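Local coordinates for spermidine N(1)-acetyltransferase (Thermoplasma acidophilum, PDB 3NE7), which transfers an acetyl group from acetyl-coenzyme A to polyamines such as spermidine, releasing coenzyme A and limiting polyamine toxicity, at residues A29-E34 and H128-V133; S23-Y28 and E35-W40; I17-E22 and Y93-Y98. All coordinates share one frame; numbering follows the deposited sequence.

Helix 13-27 serves interactions 2 and 3, meeting helix 34-44 in the first and the end of strand 86-94 in the second, while interaction 1 ties the loop between those helices to the turn before helix 132-139. All touch coenzyme A. Interactions 1 and 2, centred about 16 and 15 Å from the chain centre, are mainly apolar and aromatic, with Gln130 and Lys25 exposed, and adjoin where Tyr32 packs on Trp24. Interaction 3 lies nearest the chain centre, about 11 Å between centres, with Val19, Tyr93 and Leu94 buried beneath a charged rim: a salt bridge whose hydrogen bond is weak and two crowded carboxylates. The Ser23-Leu94 and Tyr28-Tyr93 hydrogen bonds link it to interaction 2.

Interaction 1: A29-E34 and H128-V133. With COA (coenzyme A), chain C.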
# COMPACT_ATOMS: atom_id res chain seq x y z
N ALA A 29 7.95 -14.58 -0.92
CA ALA A 29 8.35 -15.98 -1.02
C ALA A 29 9.82 -16.17 -1.41
O ALA A 29 10.55 -16.98 -0.78
CB ALA A 29 7.44 -16.73 -2.02
N GLY A 30 10.30 -15.44 -2.40
CA GLY A 30 11.72 -15.57 -2.77
C GLY A 30 12.71 -14.95 -1.79
O GLY A 30 13.91 -15.17 -1.89
N ILE A 31 12.23 -14.20 -0.81
CA ILE A 31 13.03 -13.11 -0.25
C ILE A 31 13.19 -13.18 1.28
O ILE A 31 14.29 -13.02 1.78
CB ILE A 31 12.40 -11.75 -0.70
CG1 ILE A 31 12.26 -11.72 -2.22
CG2 ILE A 31 13.22 -10.54 -0.25
CD1 ILE A 31 11.51 -10.51 -2.74
N TYR A 32 12.10 -13.40 2.01
CA TYR A 32 12.15 -13.53 3.45
C TYR A 32 11.62 -14.89 3.88
O TYR A 32 10.92 -15.54 3.13
CB TYR A 32 11.27 -12.48 4.08
CG TYR A 32 11.69 -11.06 3.86
CD1 TYR A 32 13.00 -10.67 3.99
CD2 TYR A 32 10.74 -10.09 3.57
CE1 TYR A 32 13.37 -9.35 3.81
CE2 TYR A 32 11.09 -8.77 3.40
CZ TYR A 32 12.41 -8.41 3.51
OH TYR A 32 12.75 -7.09 3.32
N SER A 33 11.94 -15.28 5.12
CA SER A 33 11.45 -16.56 5.67
C SER A 33 10.01 -16.41 6.19
O SER A 33 9.57 -15.32 6.60
CB SER A 33 12.37 -17.10 6.78
OG SER A 33 12.32 -16.30 7.95
N GLU A 34 9.31 -17.54 6.15
CA GLU A 34 7.93 -17.70 6.66
C GLU A 34 7.75 -17.03 8.04
O GLU A 34 6.80 -16.27 8.27
CB GLU A 34 7.58 -19.20 6.76
CG GLU A 34 7.94 -20.06 5.49
CD GLU A 34 9.34 -20.74 5.53
OE1 GLU A 34 9.82 -21.13 6.62
OE2 GLU A 34 9.96 -20.89 4.44
N HIS A 128 11.63 -3.33 -2.33
CA HIS A 128 12.70 -4.31 -2.29
C HIS A 128 13.16 -4.61 -3.72
O HIS A 128 12.35 -4.88 -4.59
CB HIS A 128 12.25 -5.59 -1.58
CG HIS A 128 13.38 -6.43 -1.08
ND1 HIS A 128 14.11 -7.26 -1.91
CD2 HIS A 128 13.92 -6.56 0.16
CE1 HIS A 128 15.05 -7.86 -1.20
NE2 HIS A 128 14.97 -7.44 0.05
N ARG A 129 14.47 -4.59 -3.93
CA ARG A 129 15.04 -4.78 -5.28
C ARG A 129 14.71 -6.13 -5.94
O ARG A 129 14.64 -6.19 -7.17
CB ARG A 129 16.56 -4.51 -5.27
CG ARG A 129 17.44 -5.61 -4.67
CD ARG A 129 18.93 -5.23 -4.74
NE ARG A 129 19.11 -4.05 -3.91
CZ ARG A 129 20.04 -3.11 -4.01
NH1 ARG A 129 20.97 -3.14 -4.94
NH2 ARG A 129 20.01 -2.10 -3.13
N GLN A 130 14.50 -7.19 -5.14
CA GLN A 130 14.12 -8.51 -5.66
C GLN A 130 12.60 -8.66 -5.87
O GLN A 130 12.16 -9.67 -6.38
CB GLN A 130 14.64 -9.62 -4.75
CG GLN A 130 16.16 -9.89 -4.94
CD GLN A 130 16.84 -10.41 -3.69
OE1 GLN A 130 17.85 -9.84 -3.24
NE2 GLN A 130 16.30 -11.47 -3.12
N ASN A 131 11.80 -7.67 -5.47
CA ASN A 131 10.37 -7.74 -5.74
C ASN A 131 10.02 -7.24 -7.13
O ASN A 131 9.61 -6.09 -7.32
CB ASN A 131 9.58 -7.01 -4.67
CG ASN A 131 8.10 -7.03 -4.93
OD1 ASN A 131 7.63 -7.73 -5.82
ND2 ASN A 131 7.37 -6.24 -4.18
N SER A 132 10.22 -8.10 -8.12
CA SER A 132 9.95 -7.72 -9.50
C SER A 132 8.48 -7.38 -9.80
O SER A 132 8.19 -6.60 -10.71
CB SER A 132 10.41 -8.85 -10.41
OG SER A 132 11.80 -8.90 -10.37
N VAL A 133 7.56 -8.03 -9.08
CA VAL A 133 6.13 -7.82 -9.29
C VAL A 133 5.82 -6.35 -9.00
O VAL A 133 5.36 -5.61 -9.86
CB VAL A 133 5.26 -8.79 -8.40
CG1 VAL A 133 3.81 -8.41 -8.43
CG2 VAL A 133 5.44 -10.33 -8.86
N1A COA C . 2.68 -11.66 -11.53
C2A COA C . 3.66 -10.95 -12.13
N3A COA C . 3.56 -9.62 -12.36
C4A COA C . 2.42 -8.96 -11.98
C5A COA C . 1.34 -9.73 -11.33
C6A COA C . 1.52 -11.08 -11.13
N6A COA C . 0.54 -11.80 -10.53
N7A COA C . 0.37 -8.86 -11.05
C8A COA C . 0.76 -7.64 -11.49
N9A COA C . 1.98 -7.68 -12.04
C1B COA C . 2.72 -6.50 -12.56
C2B COA C . 3.29 -6.68 -13.96
O2B COA C . 4.44 -5.83 -14.11
C3B COA C . 2.07 -6.28 -14.79
O3B COA C . 2.32 -5.86 -16.10
P3B COA C . 2.24 -6.89 -17.34
O7A COA C . 0.80 -6.91 -17.82
O8A COA C . 2.77 -8.20 -16.85
O9A COA C . 3.15 -6.20 -18.29
C4B COA C . 1.43 -5.17 -13.98
O4B COA C . 1.83 -5.38 -12.63
C5B COA C . -0.09 -5.20 -14.10
O5B COA C . -0.61 -4.01 -13.48
P1A COA C . -1.91 -4.02 -12.60
O1A COA C . -2.88 -5.06 -13.09
O2A COA C . -2.31 -2.59 -12.56
O3A COA C . -1.30 -4.47 -11.19
P2A COA C . -2.08 -4.95 -9.86
O4A COA C . -1.72 -6.42 -9.65
O5A COA C . -3.56 -4.57 -9.95
O6A COA C . -1.36 -4.15 -8.67
CBP COA C . 0.51 -4.71 -7.20
CCP COA C . 0.09 -4.21 -8.56
CDP COA C . 2.03 -4.56 -7.02
CEP COA C . -0.18 -3.87 -6.17
CAP COA C . -0.03 -6.13 -7.01
OAP COA C . 0.43 -6.96 -8.08
C9P COA C . 0.39 -6.69 -5.65
O9P COA C . -0.32 -6.50 -4.67
N8P COA C . 1.55 -7.32 -5.57
C7P COA C . 2.13 -7.93 -4.37
C6P COA C . 2.56 -6.89 -3.32
C5P COA C . 3.57 -5.89 -3.85
O5P COA C . 4.52 -6.24 -4.55
N4P COA C . 3.32 -4.63 -3.49
C3P COA C . 3.96 -3.35 -3.80
C2P COA C . 5.37 -3.34 -3.24
S1P COA C . 5.34 -3.37 -1.44
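Beside the coenzyme A site, Ile31, in the loop between helices 13-27 and 34-44, lies against the turn 128-131 that carries Asn131. Its CG2 sits over one face of the His128 imidazole, displaced toward the rim, 3.4 Å from CE1 and 3.6 Å from the ring centroid, a CH-pi contact. Chi1 of -54° sets Ile31 CG1 beside the backbone N and leaves CG2 anti to it; CG1 then carries CD1 past Gln130, to 3.8 Å from Gln130 CB. Tyr32 reaches the same imidazole from another direction: its OH is 3.4 Å from His128 CD2, the two ring planes being steeply inclined at 81°. The imidazole is steadied from within the turn, since Gln130 N donates to His128 ND1 (3.3 Å), approaching somewhat out of the ring plane. In the GNAT fold this turn joins strand 122-128 to helix 132-139, and the type I turn from His128 to Asn131 is closed by a backbone bond from Asn131 N to His128 O. The Asn131 amide then works at both ends: OD1 caps the helix through Gly134 N, while ND2 gives a nearly straight hydrogen bond (175°) to O5P of coenzyme A at 2.9 Å. At the start of the helix, Val133 CG1 lies 3.7 Å from OAP of the same cofactor.

Interaction 2: S23-Y28 and E35-W40; sequences SWKWTY and EYIESW. With COA (coenzyme A), chain C; SO4 (sulfate ion), chain F.
Ile37 is the main bump in this near-antiparallel helix pair of the GNAT fold, in which helices 13-27 and 34-44 form a helical hairpin; the axes of 23-27 and 35-40 come within 10.0 Å, at 150°. The isoleucine fills a hollow between Trp24, Lys25 and Tyr28. Its CD1 dips toward the backbone, 3.9 Å from Trp24 O and 4.1 Å from Tyr28 CB, while CG2 rests on Trp24 CB and CG1 comes at the edge of the indole near CE3. Trp24 is itself the bump for Trp40: the corner of its six-membered ring, CH2, lies over a face of the Trp40 indole, 3.3 Å from CD1. The two planes, 23° apart, are nearly parallel but offset, with little of one ring above the other. Tyr28 CE2, from four residues on, covers one face of Trp24, whose NE1 is hydrogen-bonded to Tyr45 OH. Along the outer side Lys25 NZ and Glu38 OE2 are 4.3 Å apart, too far for a salt bridge. A sulfate, probably from the crystallisation liquor, sits by both indoles, with O3 at the edge of Trp24 and O1 accepting a hydrogen bond from Trp40 NE1 at 2.8 Å (145°).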
# COMPACT_ATOMS: atom_id res chain seq x y z
N SER A 23 -0.88 -11.42 1.18
CA SER A 23 -0.10 -10.76 0.14
C SER A 23 1.39 -10.83 0.47
O SER A 23 2.22 -11.17 -0.37
CB SER A 23 -0.57 -9.33 -0.03
OG SER A 23 -0.10 -8.74 -1.23
N TRP A 24 1.75 -10.55 1.70
CA TRP A 24 3.15 -10.65 2.12
C TRP A 24 3.76 -12.03 1.87
O TRP A 24 4.88 -12.15 1.36
CB TRP A 24 3.28 -10.31 3.61
CG TRP A 24 3.72 -8.91 3.87
CD1 TRP A 24 2.97 -7.79 3.75
CD2 TRP A 24 5.03 -8.49 4.28
NE1 TRP A 24 3.74 -6.67 4.08
CE2 TRP A 24 5.00 -7.08 4.40
CE3 TRP A 24 6.22 -9.17 4.58
CZ2 TRP A 24 6.12 -6.33 4.80
CZ3 TRP A 24 7.33 -8.44 4.98
CH2 TRP A 24 7.27 -7.02 5.10
N LYS A 25 3.04 -13.08 2.23
CA LYS A 25 3.58 -14.44 2.10
C LYS A 25 3.87 -14.76 0.65
O LYS A 25 4.85 -15.39 0.33
CB LYS A 25 2.64 -15.50 2.69
CG LYS A 25 2.60 -15.53 4.22
CD LYS A 25 1.62 -16.60 4.74
CE LYS A 25 2.02 -17.14 6.12
NZ LYS A 25 0.94 -17.92 6.82
N TRP A 26 3.00 -14.29 -0.24
CA TRP A 26 3.19 -14.50 -1.66
C TRP A 26 4.29 -13.62 -2.24
O TRP A 26 5.14 -14.08 -2.98
CB TRP A 26 1.85 -14.17 -2.35
CG TRP A 26 1.81 -14.38 -3.79
CD1 TRP A 26 1.76 -15.57 -4.43
CD2 TRP A 26 1.75 -13.37 -4.79
NE1 TRP A 26 1.70 -15.37 -5.80
CE2 TRP A 26 1.68 -14.03 -6.05
CE3 TRP A 26 1.75 -11.98 -4.77
CZ2 TRP A 26 1.64 -13.34 -7.26
CZ3 TRP A 26 1.68 -11.28 -5.97
CH2 TRP A 26 1.64 -11.98 -7.22
N THR A 27 4.24 -12.33 -1.90
CA THR A 27 5.16 -11.35 -2.47
C THR A 27 6.64 -11.65 -2.10
O THR A 27 7.54 -11.52 -2.93
CB THR A 27 4.81 -9.92 -1.91
OG1 THR A 27 3.46 -9.60 -2.28
CG2 THR A 27 5.73 -8.86 -2.42
N TYR A 28 6.86 -12.06 -0.87
CA TYR A 28 8.23 -12.23 -0.36
C TYR A 28 8.69 -13.67 -0.27
O TYR A 28 9.69 -13.94 0.35
CB TYR A 28 8.38 -11.53 0.99
CG TYR A 28 8.10 -10.05 0.86
CD1 TYR A 28 8.97 -9.21 0.17
CD2 TYR A 28 6.94 -9.52 1.34
CE1 TYR A 28 8.69 -7.85 0.02
CE2 TYR A 28 6.65 -8.19 1.20
CZ TYR A 28 7.51 -7.34 0.53
OH TYR A 28 7.14 -5.99 0.40
N GLU A 35 8.70 -17.30 8.93
CA GLU A 35 8.70 -16.77 10.28
C GLU A 35 9.02 -15.28 10.34
O GLU A 35 8.38 -14.56 11.08
CB GLU A 35 9.70 -17.53 11.16
CG GLU A 35 9.45 -19.04 11.23
CD GLU A 35 10.40 -19.87 10.33
OE1 GLU A 35 10.40 -19.70 9.07
OE2 GLU A 35 11.13 -20.71 10.90
N TYR A 36 10.01 -14.81 9.58
CA TYR A 36 10.30 -13.38 9.51
C TYR A 36 9.00 -12.60 9.17
O TYR A 36 8.60 -11.66 9.88
CB TYR A 36 11.38 -13.09 8.47
CG TYR A 36 11.67 -11.61 8.23
CD1 TYR A 36 12.85 -11.04 8.67
CD2 TYR A 36 10.78 -10.79 7.54
CE1 TYR A 36 13.15 -9.69 8.47
CE2 TYR A 36 11.06 -9.43 7.31
CZ TYR A 36 12.25 -8.89 7.79
OH TYR A 36 12.53 -7.57 7.56
N ILE A 37 8.35 -13.02 8.08
CA ILE A 37 7.09 -12.42 7.62
C ILE A 37 6.02 -12.41 8.73
O ILE A 37 5.36 -11.40 8.99
CB ILE A 37 6.52 -13.18 6.40
CG1 ILE A 37 7.38 -12.97 5.16
CG2 ILE A 37 5.07 -12.77 6.14
CD1 ILE A 37 7.07 -13.95 3.97
N GLU A 38 5.84 -13.56 9.38
CA GLU A 38 4.84 -13.72 10.42
C GLU A 38 5.15 -12.78 11.60
O GLU A 38 4.25 -12.18 12.21
CB GLU A 38 4.77 -15.20 10.85
CG GLU A 38 3.64 -15.54 11.85
CD GLU A 38 3.15 -17.01 11.74
OE1 GLU A 38 2.98 -17.68 12.81
OE2 GLU A 38 2.93 -17.48 10.59
N SER A 39 6.45 -12.64 11.89
CA SER A 39 6.92 -11.70 12.91
C SER A 39 6.71 -10.26 12.51
O SER A 39 6.33 -9.44 13.33
CB SER A 39 8.42 -11.87 13.18
OG SER A 39 8.63 -12.48 14.43
N TRP A 40 7.01 -9.95 11.26
CA TRP A 40 6.82 -8.60 10.77
C TRP A 40 5.32 -8.23 10.83
O TRP A 40 4.96 -7.16 11.36
CB TRP A 40 7.40 -8.43 9.37
CG TRP A 40 7.49 -7.00 8.96
CD1 TRP A 40 6.55 -6.29 8.28
CD2 TRP A 40 8.58 -6.11 9.22
NE1 TRP A 40 6.99 -5.00 8.08
CE2 TRP A 40 8.22 -4.85 8.65
CE3 TRP A 40 9.82 -6.24 9.85
CZ2 TRP A 40 9.06 -3.74 8.72
CZ3 TRP A 40 10.66 -5.12 9.92
CH2 TRP A 40 10.28 -3.89 9.36
N1A COA C . 2.68 -11.66 -11.53
C2A COA C . 3.66 -10.95 -12.13
N3A COA C . 3.56 -9.62 -12.36
C4A COA C . 2.42 -8.96 -11.98
C5A COA C . 1.34 -9.73 -11.33
C6A COA C . 1.52 -11.08 -11.13
N6A COA C . 0.54 -11.80 -10.53
N7A COA C . 0.37 -8.86 -11.05
C8A COA C . 0.76 -7.64 -11.49
N9A COA C . 1.98 -7.68 -12.04
C1B COA C . 2.72 -6.50 -12.56
C2B COA C . 3.29 -6.68 -13.96
O2B COA C . 4.44 -5.83 -14.11
C3B COA C . 2.07 -6.28 -14.79
O3B COA C . 2.32 -5.86 -16.10
P3B COA C . 2.24 -6.89 -17.34
O7A COA C . 0.80 -6.91 -17.82
O8A COA C . 2.77 -8.20 -16.85
O9A COA C . 3.15 -6.20 -18.29
C4B COA C . 1.43 -5.17 -13.98
O4B COA C . 1.83 -5.38 -12.63
C5B COA C . -0.09 -5.20 -14.10
O5B COA C . -0.61 -4.01 -13.48
P1A COA C . -1.91 -4.02 -12.60
O1A COA C . -2.88 -5.06 -13.09
O2A COA C . -2.31 -2.59 -12.56
O3A COA C . -1.30 -4.47 -11.19
P2A COA C . -2.08 -4.95 -9.86
O4A COA C . -1.72 -6.42 -9.65
O5A COA C . -3.56 -4.57 -9.95
O6A COA C . -1.36 -4.15 -8.67
CBP COA C . 0.51 -4.71 -7.20
CCP COA C . 0.09 -4.21 -8.56
CDP COA C . 2.03 -4.56 -7.02
CEP COA C . -0.18 -3.87 -6.17
CAP COA C . -0.03 -6.13 -7.01
OAP COA C . 0.43 -6.96 -8.08
C9P COA C . 0.39 -6.69 -5.65
O9P COA C . -0.32 -6.50 -4.67
N8P COA C . 1.55 -7.32 -5.57
C7P COA C . 2.13 -7.93 -4.37
C6P COA C . 2.56 -6.89 -3.32
C5P COA C . 3.57 -5.89 -3.85
O5P COA C . 4.52 -6.24 -4.55
N4P COA C . 3.32 -4.63 -3.49
C3P COA C . 3.96 -3.35 -3.80
C2P COA C . 5.37 -3.34 -3.24
S1P COA C . 5.34 -3.37 -1.44
S SO4 F . 5.99 -2.13 6.26
O1 SO4 F . 5.89 -2.45 7.67
O2 SO4 F . 7.38 -2.29 5.93
O3 SO4 F . 5.09 -2.98 5.43
O4 SO4 F . 5.54 -0.76 6.02

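Interaction 3: I17-E22 and Y93-Y98; sequences IEVARE and YLKPEY. With COA (coenzyme A), chain C.
Glu22 extends from helix 13-27 past Pro96, its chain running obliquely to both Pro96 and Lys95. The straight course of the side chain, with CG anti to the backbone N (chi1 170°), lays its CG 3.6 Å from Pro96 CD and carries the carboxylate on to two charged neighbours. Lys95 bends back at its third and fourth torsions, and its NZ meets Glu22 OE1 at 3.4 Å in a salt bridge whose hydrogen bond is weak. The other oxygen faces Glu97, which crosses Glu22 at about a right angle; Glu22 OE2 lies 3.1 Å from both OE1 and OE2 of Glu97, with the carboxylate planes turned 57° from each other. Acceptors this close would be expected to repel, a cost that the lysine may partly offset or that a proton could relieve. One turn earlier on the helix, Val19 crosses Lys95 nearly at right angles, bringing CG2 to 4.1 Å from Lys95 CG. Farther in, Tyr93 OH lies 3.3 Å from coenzyme A S1P and is hydrogen-bonded to Tyr28 OH. At the end of strand 86-94, Leu94 N donates to COA O9P at 2.9 Å (140°). Main-chain pairing of this strand end with the pantetheine arm is a hallmark of the GNAT acetyl-CoA site.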
# COMPACT_ATOMS: atom_id res chain seq x y z
N ILE A 17 -5.75 -7.23 8.08
CA ILE A 17 -4.60 -8.02 8.54
C ILE A 17 -4.48 -9.30 7.74
O ILE A 17 -3.39 -9.70 7.33
CB ILE A 17 -4.66 -8.31 10.04
CG1 ILE A 17 -4.47 -7.01 10.83
CG2 ILE A 17 -3.58 -9.33 10.48
CD1 ILE A 17 -4.70 -7.17 12.33
N GLU A 18 -5.61 -9.93 7.49
CA GLU A 18 -5.59 -11.17 6.74
C GLU A 18 -5.11 -10.97 5.29
O GLU A 18 -4.33 -11.77 4.78
CB GLU A 18 -6.96 -11.84 6.81
CG GLU A 18 -7.27 -12.42 8.24
CD GLU A 18 -6.13 -13.34 8.82
OE1 GLU A 18 -5.96 -14.48 8.31
OE2 GLU A 18 -5.45 -12.95 9.82
N VAL A 19 -5.51 -9.87 4.67
CA VAL A 19 -5.04 -9.55 3.32
C VAL A 19 -3.54 -9.22 3.33
O VAL A 19 -2.79 -9.69 2.46
CB VAL A 19 -5.84 -8.36 2.72
CG1 VAL A 19 -5.21 -7.84 1.42
CG2 VAL A 19 -7.33 -8.76 2.52
N ALA A 20 -3.10 -8.43 4.31
CA ALA A 20 -1.70 -8.07 4.43
C ALA A 20 -0.89 -9.33 4.57
O ALA A 20 0.10 -9.51 3.89
CB ALA A 20 -1.44 -7.16 5.63
N ARG A 21 -1.31 -10.20 5.47
CA ARG A 21 -0.60 -11.45 5.69
C ARG A 21 -0.54 -12.29 4.39
O ARG A 21 0.54 -12.75 3.99
CB ARG A 21 -1.23 -12.22 6.83
CG ARG A 21 -0.87 -13.70 6.84
CD ARG A 21 -1.40 -14.46 8.08
NE ARG A 21 -0.48 -14.32 9.22
CZ ARG A 21 -0.67 -13.51 10.27
NH1 ARG A 21 0.26 -13.46 11.23
NH2 ARG A 21 -1.78 -12.76 10.37
N GLU A 22 -1.68 -12.45 3.70
CA GLU A 22 -1.68 -13.33 2.51
C GLU A 22 -0.82 -12.73 1.38
O GLU A 22 -0.07 -13.44 0.74
CB GLU A 22 -3.12 -13.66 2.08
CG GLU A 22 -3.22 -14.35 0.74
CD GLU A 22 -4.64 -14.81 0.36
OE1 GLU A 22 -5.62 -14.42 1.04
OE2 GLU A 22 -4.75 -15.56 -0.64
N TYR A 93 -0.94 -3.59 -1.28
CA TYR A 93 -0.96 -5.03 -1.29
C TYR A 93 -2.35 -5.46 -1.72
O TYR A 93 -3.36 -4.91 -1.22
CB TYR A 93 -0.62 -5.60 0.12
CG TYR A 93 0.82 -5.36 0.55
CD1 TYR A 93 1.86 -6.18 0.13
CD2 TYR A 93 1.16 -4.26 1.34
CE1 TYR A 93 3.19 -5.93 0.49
CE2 TYR A 93 2.49 -4.01 1.71
CZ TYR A 93 3.49 -4.83 1.28
OH TYR A 93 4.80 -4.57 1.63
N LEU A 94 -2.41 -6.47 -2.60
CA LEU A 94 -3.66 -7.10 -3.00
C LEU A 94 -3.58 -8.56 -2.63
O LEU A 94 -2.49 -9.09 -2.58
CB LEU A 94 -3.83 -7.02 -4.52
CG LEU A 94 -3.78 -5.66 -5.23
CD1 LEU A 94 -4.12 -5.83 -6.76
CD2 LEU A 94 -4.73 -4.66 -4.61
N LYS A 95 -4.72 -9.22 -2.43
CA LYS A 95 -4.74 -10.68 -2.35
C LYS A 95 -4.24 -11.22 -3.70
O LYS A 95 -4.72 -10.79 -4.72
CB LYS A 95 -6.15 -11.21 -2.17
CG LYS A 95 -6.71 -11.10 -0.79
CD LYS A 95 -8.10 -11.80 -0.66
CE LYS A 95 -8.07 -13.23 -1.15
NZ LYS A 95 -8.80 -14.09 -0.22
N PRO A 96 -3.33 -12.19 -3.69
CA PRO A 96 -2.62 -12.68 -4.86
C PRO A 96 -3.53 -13.00 -6.08
O PRO A 96 -3.21 -12.63 -7.17
CB PRO A 96 -1.89 -13.92 -4.31
CG PRO A 96 -1.61 -13.58 -2.93
CD PRO A 96 -2.77 -12.77 -2.44
N GLU A 97 -4.70 -13.57 -5.83
CA GLU A 97 -5.68 -13.94 -6.84
C GLU A 97 -6.34 -12.74 -7.53
O GLU A 97 -6.87 -12.88 -8.61
CB GLU A 97 -6.77 -14.82 -6.24
CG GLU A 97 -6.23 -16.06 -5.50
CD GLU A 97 -5.65 -15.78 -4.05
OE1 GLU A 97 -5.96 -14.72 -3.42
OE2 GLU A 97 -4.87 -16.64 -3.56
N TYR A 98 -6.28 -11.57 -6.89
CA TYR A 98 -6.85 -10.35 -7.42
C TYR A 98 -5.79 -9.48 -8.10
O TYR A 98 -6.09 -8.37 -8.52
CB TYR A 98 -7.56 -9.56 -6.29
CG TYR A 98 -8.90 -10.19 -5.94
CD1 TYR A 98 -10.06 -9.81 -6.61
CD2 TYR A 98 -8.99 -11.20 -5.00
CE1 TYR A 98 -11.30 -10.42 -6.30
CE2 TYR A 98 -10.21 -11.79 -4.67
CZ TYR A 98 -11.35 -11.40 -5.34
OH TYR A 98 -12.56 -11.98 -5.05
N1A COA C . 2.68 -11.66 -11.53
C2A COA C . 3.66 -10.95 -12.13
N3A COA C . 3.56 -9.62 -12.36
C4A COA C . 2.42 -8.96 -11.98
C5A COA C . 1.34 -9.73 -11.33
C6A COA C . 1.52 -11.08 -11.13
N6A COA C . 0.54 -11.80 -10.53
N7A COA C . 0.37 -8.86 -11.05
C8A COA C . 0.76 -7.64 -11.49
N9A COA C . 1.98 -7.68 -12.04
C1B COA C . 2.72 -6.50 -12.56
C2B COA C . 3.29 -6.68 -13.96
O2B COA C . 4.44 -5.83 -14.11
C3B COA C . 2.07 -6.28 -14.79
O3B COA C . 2.32 -5.86 -16.10
P3B COA C . 2.24 -6.89 -17.34
O7A COA C . 0.80 -6.91 -17.82
O8A COA C . 2.77 -8.20 -16.85
O9A COA C . 3.15 -6.20 -18.29
C4B COA C . 1.43 -5.17 -13.98
O4B COA C . 1.83 -5.38 -12.63
C5B COA C . -0.09 -5.20 -14.10
O5B COA C . -0.61 -4.01 -13.48
P1A COA C . -1.91 -4.02 -12.60
O1A COA C . -2.88 -5.06 -13.09
O2A COA C . -2.31 -2.59 -12.56
O3A COA C . -1.30 -4.47 -11.19
P2A COA C . -2.08 -4.95 -9.86
O4A COA C . -1.72 -6.42 -9.65
O5A COA C . -3.56 -4.57 -9.95
O6A COA C . -1.36 -4.15 -8.67
CBP COA C . 0.51 -4.71 -7.20
CCP COA C . 0.09 -4.21 -8.56
CDP COA C . 2.03 -4.56 -7.02
CEP COA C . -0.18 -3.87 -6.17
CAP COA C . -0.03 -6.13 -7.01
OAP COA C . 0.43 -6.96 -8.08
C9P COA C . 0.39 -6.69 -5.65
O9P COA C . -0.32 -6.50 -4.67
N8P COA C . 1.55 -7.32 -5.57
C7P COA C . 2.13 -7.93 -4.37
C6P COA C . 2.56 -6.89 -3.32
C5P COA C . 3.57 -5.89 -3.85
O5P COA C . 4.52 -6.24 -4.55
N4P COA C . 3.32 -4.63 -3.49
C3P COA C . 3.96 -3.35 -3.80
C2P COA C . 5.37 -3.34 -3.24
S1P COA C . 5.34 -3.37 -1.44